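Long-range contact in Ulp1-like SUMO protease (Chaetomium thermophilum, PDB 6DG4), which is a cysteine protease of the Ulp1 type, here its catalytic domain, that probably cleaves SUMO from its conjugates and precursors: residues A[197-208]-A[223-232]. Numbering follows the deposited sequence. Where two conformers were deposited one is given.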
ATOM      1  N   THR A 197       8.007  -1.530  16.847  0.55 11.78           N
ATOM      2  CA  THR A 197       8.476  -2.413  17.906  0.55 13.54           C
ATOM      3  C   THR A 197       7.918  -3.818  17.748  0.55 13.63           C
ATOM      4  O   THR A 197       8.645  -4.798  17.922  0.55 12.56           O
ATOM      5  CB  THR A 197       8.023  -1.874  19.268  0.55 14.70           C
ATOM      6  OG1 THR A 197       8.575  -0.570  19.482  0.55 17.78           O
ATOM      7  CG2 THR A 197       8.458  -2.804  20.396  0.55 14.79           C
ATOM      8  N   ASN A 198       6.638  -3.908  17.384  1.00 14.98           N
ATOM      9  CA  ASN A 198       5.891  -5.160  17.350  1.00 14.79           C
ATOM     10  C   ASN A 198       5.960  -5.797  15.965  1.00 14.51           C
ATOM     11  O   ASN A 198       5.500  -5.199  14.991  1.00 13.22           O
ATOM     12  CB  ASN A 198       4.409  -4.871  17.646  1.00 17.38           C
ATOM     13  CG  ASN A 198       4.177  -4.110  18.947  1.00 18.66           C
ATOM     14  OD1 ASN A 198       4.832  -4.352  19.960  1.00 20.77           O
ATOM     15  ND2 ASN A 198       3.202  -3.202  18.925  1.00 17.57           N
ATOM     16  N   GLY A 199       6.468  -7.030  15.880  1.00 17.00           N
ATOM     17  CA  GLY A 199       6.539  -7.709  14.592  1.00 16.77           C
ATOM     18  C   GLY A 199       5.198  -7.818  13.885  1.00 16.76           C
ATOM     19  O   GLY A 199       5.116  -7.664  12.661  1.00 17.05           O
ATOM     20  N   TRP A 200       4.124  -8.061  14.649  1.00 13.56           N
ATOM     21  CA  TRP A 200       2.817  -8.294  14.046  1.00 13.72           C
ATOM     22  C   TRP A 200       2.269  -7.052  13.360  1.00 11.86           C
ATOM     23  O   TRP A 200       1.318  -7.162  12.582  1.00 11.82           O
ATOM     24  CB  TRP A 200       1.795  -8.762  15.096  1.00 13.42           C
ATOM     25  CG  TRP A 200       1.668  -7.818  16.270  1.00 13.95           C
ATOM     26  CD1 TRP A 200       1.195  -6.534  16.247  1.00 13.56           C
ATOM     27  CD2 TRP A 200       2.029  -8.082  17.635  1.00 15.58           C
ATOM     28  NE1 TRP A 200       1.239  -5.987  17.506  1.00 14.54           N
ATOM     29  CE2 TRP A 200       1.749  -6.914  18.376  1.00 15.01           C
ATOM     30  CE3 TRP A 200       2.550  -9.193  18.304  1.00 19.35           C
ATOM     31  CZ2 TRP A 200       1.983  -6.823  19.743  1.00 17.93           C
ATOM     32  CZ3 TRP A 200       2.773  -9.101  19.668  1.00 19.88           C
ATOM     33  CH2 TRP A 200       2.491  -7.925  20.370  1.00 20.27           C
ATOM     34  N   ASP A 201       2.829  -5.880  13.639  1.00  9.24           N
ATOM     35  CA  ASP A 201       2.268  -4.653  13.097  1.00  9.25           C
ATOM     36  C   ASP A 201       2.787  -4.324  11.702  1.00  9.68           C
ATOM     37  O   ASP A 201       2.280  -3.384  11.089  1.00  9.11           O
ATOM     38  CB  ASP A 201       2.516  -3.477  14.052  1.00  9.09           C
ATOM     39  CG  ASP A 201       1.449  -3.362  15.128  1.00 11.81           C
ATOM     40  OD1 ASP A 201       0.291  -3.748  14.877  1.00 12.80           O
ATOM     41  OD2 ASP A 201       1.769  -2.869  16.226  1.00 12.96           O
ATOM     42  N   CYS A 202       3.743  -5.090  11.168  1.00  8.83           N
ATOM     43  CA  CYS A 202       4.372  -4.725   9.899  1.00  8.84           C
ATOM     44  C   CYS A 202       3.363  -4.515   8.770  1.00  8.63           C
ATOM     45  O   CYS A 202       3.514  -3.590   7.965  1.00  8.97           O
ATOM     46  CB  CYS A 202       5.412  -5.776   9.496  1.00  8.82           C
ATOM     47  SG  CYS A 202       4.768  -7.463   9.217  1.00 12.08           S
ATOM     48  N   GLY A 203       2.357  -5.382   8.659  1.00  9.29           N
ATOM     49  CA  GLY A 203       1.379  -5.207   7.600  1.00  8.51           C
ATOM     50  C   GLY A 203       0.558  -3.946   7.765  1.00  7.47           C
ATOM     51  O   GLY A 203       0.159  -3.321   6.776  1.00  8.29           O
ATOM     52  N   VAL A 204       0.293  -3.549   9.012  1.00  7.62           N
ATOM     53  CA  VAL A 204      -0.468  -2.325   9.239  1.00  8.12           C
ATOM     54  C   VAL A 204       0.389  -1.100   8.936  1.00  7.93           C
ATOM     55  O   VAL A 204      -0.090  -0.116   8.359  1.00  8.84           O
ATOM     56  CB  VAL A 204      -1.055  -2.293  10.663  1.00  9.15           C
ATOM     57  CG1 VAL A 204      -2.067  -1.170  10.768  1.00  8.89           C
ATOM     58  CG2 VAL A 204      -1.694  -3.635  11.028  1.00 10.68           C
ATOM     59  N   PHE A 205       1.664  -1.133   9.326  1.00  8.60           N
ATOM     60  CA  PHE A 205       2.577  -0.068   8.930  1.00  8.14           C
ATOM     61  C   PHE A 205       2.663   0.041   7.409  1.00  7.87           C
ATOM     62  O   PHE A 205       2.676   1.145   6.854  1.00  8.08           O
ATOM     63  CB  PHE A 205       3.980  -0.352   9.473  1.00  8.62           C
ATOM     64  CG  PHE A 205       4.183   0.004  10.925  1.00  8.35           C
ATOM     65  CD1 PHE A 205       4.222   1.324  11.330  1.00 10.25           C
ATOM     66  CD2 PHE A 205       4.408  -0.983  11.870  1.00  8.69           C
ATOM     67  CE1 PHE A 205       4.444   1.656  12.649  1.00 10.58           C
ATOM     68  CE2 PHE A 205       4.624  -0.653  13.196  1.00 10.34           C
ATOM     69  CZ  PHE A 205       4.644   0.669  13.581  1.00  9.54           C
ATOM     70  N   THR A 206       2.761  -1.101   6.723  1.00  7.65           N
ATOM     71  CA  THR A 206       2.879  -1.098   5.265  1.00  8.09           C
ATOM     72  C   THR A 206       1.667  -0.426   4.623  1.00  7.48           C
ATOM     73  O   THR A 206       1.814   0.437   3.748  1.00  8.16           O
ATOM     74  CB  THR A 206       3.065  -2.540   4.776  1.00  8.37           C
ATOM     75  OG1 THR A 206       4.339  -3.032   5.213  1.00  9.27           O
ATOM     76  CG2 THR A 206       3.006  -2.663   3.264  1.00  8.50           C
ATOM     77  N   ILE A 207       0.458  -0.798   5.050  1.00  7.50           N
ATOM     78  CA  ILE A 207      -0.746  -0.179   4.499  1.00  7.12           C
ATOM     79  C   ILE A 207      -0.772   1.313   4.813  1.00  6.65           C
ATOM     80  O   ILE A 207      -1.124   2.143   3.965  1.00  7.91           O
ATOM     81  CB  ILE A 207      -2.005  -0.880   5.045  1.00  7.81           C
ATOM     82  CG1 ILE A 207      -2.142  -2.297   4.490  1.00  8.06           C
ATOM     83  CG2 ILE A 207      -3.259  -0.062   4.724  1.00  9.32           C
ATOM     84  CD1 ILE A 207      -3.136  -3.152   5.267  1.00  7.82           C
ATOM     85  N   THR A 208      -0.449   1.675   6.055  1.00  6.67           N
ATOM     86  CA  THR A 208      -0.591   3.067   6.470  1.00  7.11           C
ATOM     87  C   THR A 208       0.437   3.946   5.772  1.00  7.73           C
ATOM     88  O   THR A 208       0.124   5.070   5.363  1.00  7.92           O
ATOM     89  CB  THR A 208      -0.497   3.168   7.993  1.00  7.99           C
ATOM     90  OG1 THR A 208      -1.489   2.322   8.591  1.00  8.63           O
ATOM     91  CG2 THR A 208      -0.749   4.591   8.460  1.00  9.30           C
ATOM     92  N   TYR A 223       1.117   9.521  12.371  1.00  8.33           N
ATOM     93  CA  TYR A 223       0.564   8.426  13.166  1.00  8.24           C
ATOM     94  C   TYR A 223       1.641   7.837  14.067  1.00  9.55           C
ATOM     95  O   TYR A 223       2.824   8.179  13.966  1.00  9.89           O
ATOM     96  CB  TYR A 223      -0.111   7.370  12.269  1.00  8.40           C
ATOM     97  CG  TYR A 223       0.818   6.466  11.484  1.00  8.70           C
ATOM     98  CD1 TYR A 223       1.367   6.867  10.266  1.00  8.54           C
ATOM     99  CD2 TYR A 223       1.123   5.197  11.948  1.00  9.03           C
ATOM    100  CE1 TYR A 223       2.209   6.032   9.550  1.00  9.49           C
ATOM    101  CE2 TYR A 223       1.966   4.356  11.244  1.00  9.75           C
ATOM    102  CZ  TYR A 223       2.504   4.768  10.048  1.00  9.13           C
ATOM    103  OH  TYR A 223       3.335   3.898   9.371  1.00 11.20           O
ATOM    104  N   THR A 224       1.198   6.960  14.977  1.00  9.68           N
ATOM    105  CA  THR A 224       2.073   6.258  15.898  1.00  9.91           C
ATOM    106  C   THR A 224       1.728   4.772  15.921  1.00  9.41           C
ATOM    107  O   THR A 224       0.626   4.357  15.544  1.00  9.00           O
ATOM    108  CB  THR A 224       1.919   6.769  17.334  1.00 12.09           C
ATOM    109  OG1 THR A 224       0.655   6.319  17.838  1.00 14.25           O
ATOM    110  CG2 THR A 224       1.986   8.289  17.400  1.00 13.52           C
ATOM    111  N   GLU A 225       2.681   3.977  16.410  1.00  9.74           N
ATOM    112  CA  GLU A 225       2.457   2.542  16.548  1.00  9.68           C
ATOM    113  C   GLU A 225       1.275   2.239  17.466  1.00  9.59           C
ATOM    114  O   GLU A 225       0.508   1.303  17.211  1.00 10.77           O
ATOM    115  CB  GLU A 225       3.727   1.865  17.064  1.00 11.23           C
ATOM    116  CG  GLU A 225       3.600   0.353  17.167  1.00 12.54           C
ATOM    117  CD  GLU A 225       4.922  -0.341  17.449  1.00 14.21           C
ATOM    118  OE1 GLU A 225       5.606   0.062  18.417  1.00 15.96           O
ATOM    119  OE2 GLU A 225       5.270  -1.295  16.711  1.00 15.22           O
ATOM    120  N   ALA A 226       1.110   3.010  18.543  1.00 10.40           N
ATOM    121  CA  ALA A 226       0.031   2.737  19.487  1.00 10.91           C
ATOM    122  C   ALA A 226      -1.355   2.929  18.880  1.00  9.97           C
ATOM    123  O   ALA A 226      -2.337   2.440  19.450  1.00 11.21           O
ATOM    124  CB  ALA A 226       0.186   3.611  20.730  1.00 13.97           C
ATOM    125  N   GLN A 227      -1.460   3.623  17.747  1.00  9.56           N
ATOM    126  CA  GLN A 227      -2.733   3.799  17.054  1.00  8.53           C
ATOM    127  C   GLN A 227      -3.088   2.630  16.141  1.00  8.42           C
ATOM    128  O   GLN A 227      -4.182   2.618  15.568  1.00  8.61           O
ATOM    129  CB  GLN A 227      -2.699   5.081  16.217  1.00  9.19           C
ATOM    130  CG  GLN A 227      -2.602   6.341  17.035  1.00 10.35           C
ATOM    131  CD  GLN A 227      -2.235   7.542  16.205  1.00  9.94           C
ATOM    132  OE1 GLN A 227      -1.872   7.417  15.040  1.00 10.80           O
ATOM    133  NE2 GLN A 227      -2.306   8.711  16.805  1.00 13.54           N
ATOM    134  N   LEU A 228      -2.219   1.644  16.012  1.00  8.84           N
ATOM    135  CA  LEU A 228      -2.458   0.616  15.010  1.00  8.43           C
ATOM    136  C   LEU A 228      -3.574  -0.366  15.354  1.00  8.47           C
ATOM    137  O   LEU A 228      -4.227  -0.855  14.427  1.00  8.37           O
ATOM    138  CB  LEU A 228      -1.155  -0.098  14.643  1.00  8.61           C
ATOM    139  CG  LEU A 228      -0.119   0.835  14.010  1.00  9.34           C
ATOM    140  CD1 LEU A 228       1.088   0.047  13.570  1.00 10.31           C
ATOM    141  CD2 LEU A 228      -0.675   1.645  12.840  1.00 11.26           C
ATOM    142  N   PRO A 229      -3.868  -0.670  16.623  1.00  8.28           N
ATOM    143  CA  PRO A 229      -5.076  -1.481  16.877  1.00  9.36           C
ATOM    144  C   PRO A 229      -6.332  -0.840  16.315  1.00  8.22           C
ATOM    145  O   PRO A 229      -7.174  -1.518  15.711  1.00  9.22           O
ATOM    146  CB  PRO A 229      -5.096  -1.608  18.403  1.00 10.05           C
ATOM    147  CG  PRO A 229      -3.637  -1.574  18.775  1.00 10.22           C
ATOM    148  CD  PRO A 229      -3.042  -0.539  17.842  1.00  9.35           C
ATOM    149  N   LEU A 230      -6.461   0.473  16.466  1.00  8.58           N
ATOM    150  CA  LEU A 230      -7.585   1.175  15.861  1.00  9.17           C
ATOM    151  C   LEU A 230      -7.491   1.163  14.339  1.00  8.57           C
ATOM    152  O   LEU A 230      -8.505   0.998  13.651  1.00  8.88           O
ATOM    153  CB  LEU A 230      -7.618   2.599  16.398  1.00 10.06           C
ATOM    154  CG  LEU A 230      -8.556   3.575  15.710  1.00 11.34           C
ATOM    155  CD1 LEU A 230      -9.990   3.076  15.757  1.00 11.58           C
ATOM    156  CD2 LEU A 230      -8.400   4.934  16.390  1.00 12.07           C
ATOM    157  N   GLN A 231      -6.291   1.336  13.791  1.00  7.75           N
ATOM    158  CA  GLN A 231      -6.143   1.317  12.341  1.00  7.61           C
ATOM    159  C   GLN A 231      -6.585  -0.015  11.750  1.00  7.95           C
ATOM    160  O   GLN A 231      -7.117  -0.046  10.635  1.00  8.24           O
ATOM    161  CB  GLN A 231      -4.693   1.616  11.976  1.00  8.24           C
ATOM    162  CG  GLN A 231      -4.396   1.688  10.485  1.00  8.22           C
ATOM    163  CD  GLN A 231      -4.976   2.891   9.781  1.00  8.72           C
ATOM    164  OE1 GLN A 231      -6.038   3.407  10.136  1.00  9.99           O
ATOM    165  NE2 GLN A 231      -4.275   3.337   8.744  1.00 11.79           N
ATOM    166  N   ARG A 232      -6.392  -1.124  12.471  1.00  7.85           N
ATOM    167  CA  ARG A 232      -6.905  -2.403  11.990  1.00  7.75           C
ATOM    168  C   ARG A 232      -8.418  -2.356  11.817  1.00  8.09           C
ATOM    169  O   ARG A 232      -8.954  -2.886  10.839  1.00  8.50           O
ATOM    170  CB  ARG A 232      -6.518  -3.527  12.949  1.00  8.60           C
ATOM    171  CG  ARG A 232      -5.032  -3.800  12.994  1.00  8.86           C
ATOM    172  CD  ARG A 232      -4.675  -4.591  14.242  1.00  8.02           C
ATOM    173  NE  ARG A 232      -3.240  -4.842  14.314  1.00  8.88           N
ATOM    174  CZ  ARG A 232      -2.639  -5.908  13.795  1.00  8.17           C
ATOM    175  NH1 ARG A 232      -3.346  -6.829  13.158  1.00  9.26           N
ATOM    176  NH2 ARG A 232      -1.323  -6.035  13.892  1.00  9.77           N
TER
HETATM  177  O   HOH W   1       7.517   2.048  18.272  1.00 32.75           O
HETATM  178  O   HOH W   2      -1.894  -3.449  16.396  1.00 11.27           O
HETATM  179  O   HOH W   3       0.468  -1.311  18.150  1.00 15.36           O
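The helix segments 202-208 and 228-232 cross at 73°, their axes 10.2 Å apart at closest approach, with the CA atoms of Val-204 and Leu-228 nearest each other. Leu-228 drives CD1 over the centre of the Phe-205 ring, 3.6 Å from the centroid, while its CD2 packs on Val-204 CG1. One turn after Val-204, Thr-208 sets CG2 over the Tyr-223 ring and takes a hydrogen bond on OG1 from Gln-231 NE2 (3.0 Å). Val-204 CG2 lies against one face of the Arg-232 guanidinium, whose NH2 forms a salt bridge with Asp-201 OD1 (3.0 Å); NH1 bonds to the carbonyls of Leu-53 and Ala-58. Glu-225, CG anti to N (chi1 -177°), passes the Phe-205 edge and offers OE2 to Thr-197 N (2.8 Å) and Asn-198 N (3.0 Å), which arrive from opposite faces of the carboxylate. A glutamine in its place would probably leave the two amides with a poorer, uncharged acceptor. Asn-198 ND2 and a water donate to Asp-201 OD2, 3.9 Å from Glu-225 OE2; amides, arginine and water thus probably offset two neighbouring carboxylates beside the 3-10 turn 199-201, which leads to Cys-202, consistent with the C48 catalytic cysteine and touching His-137.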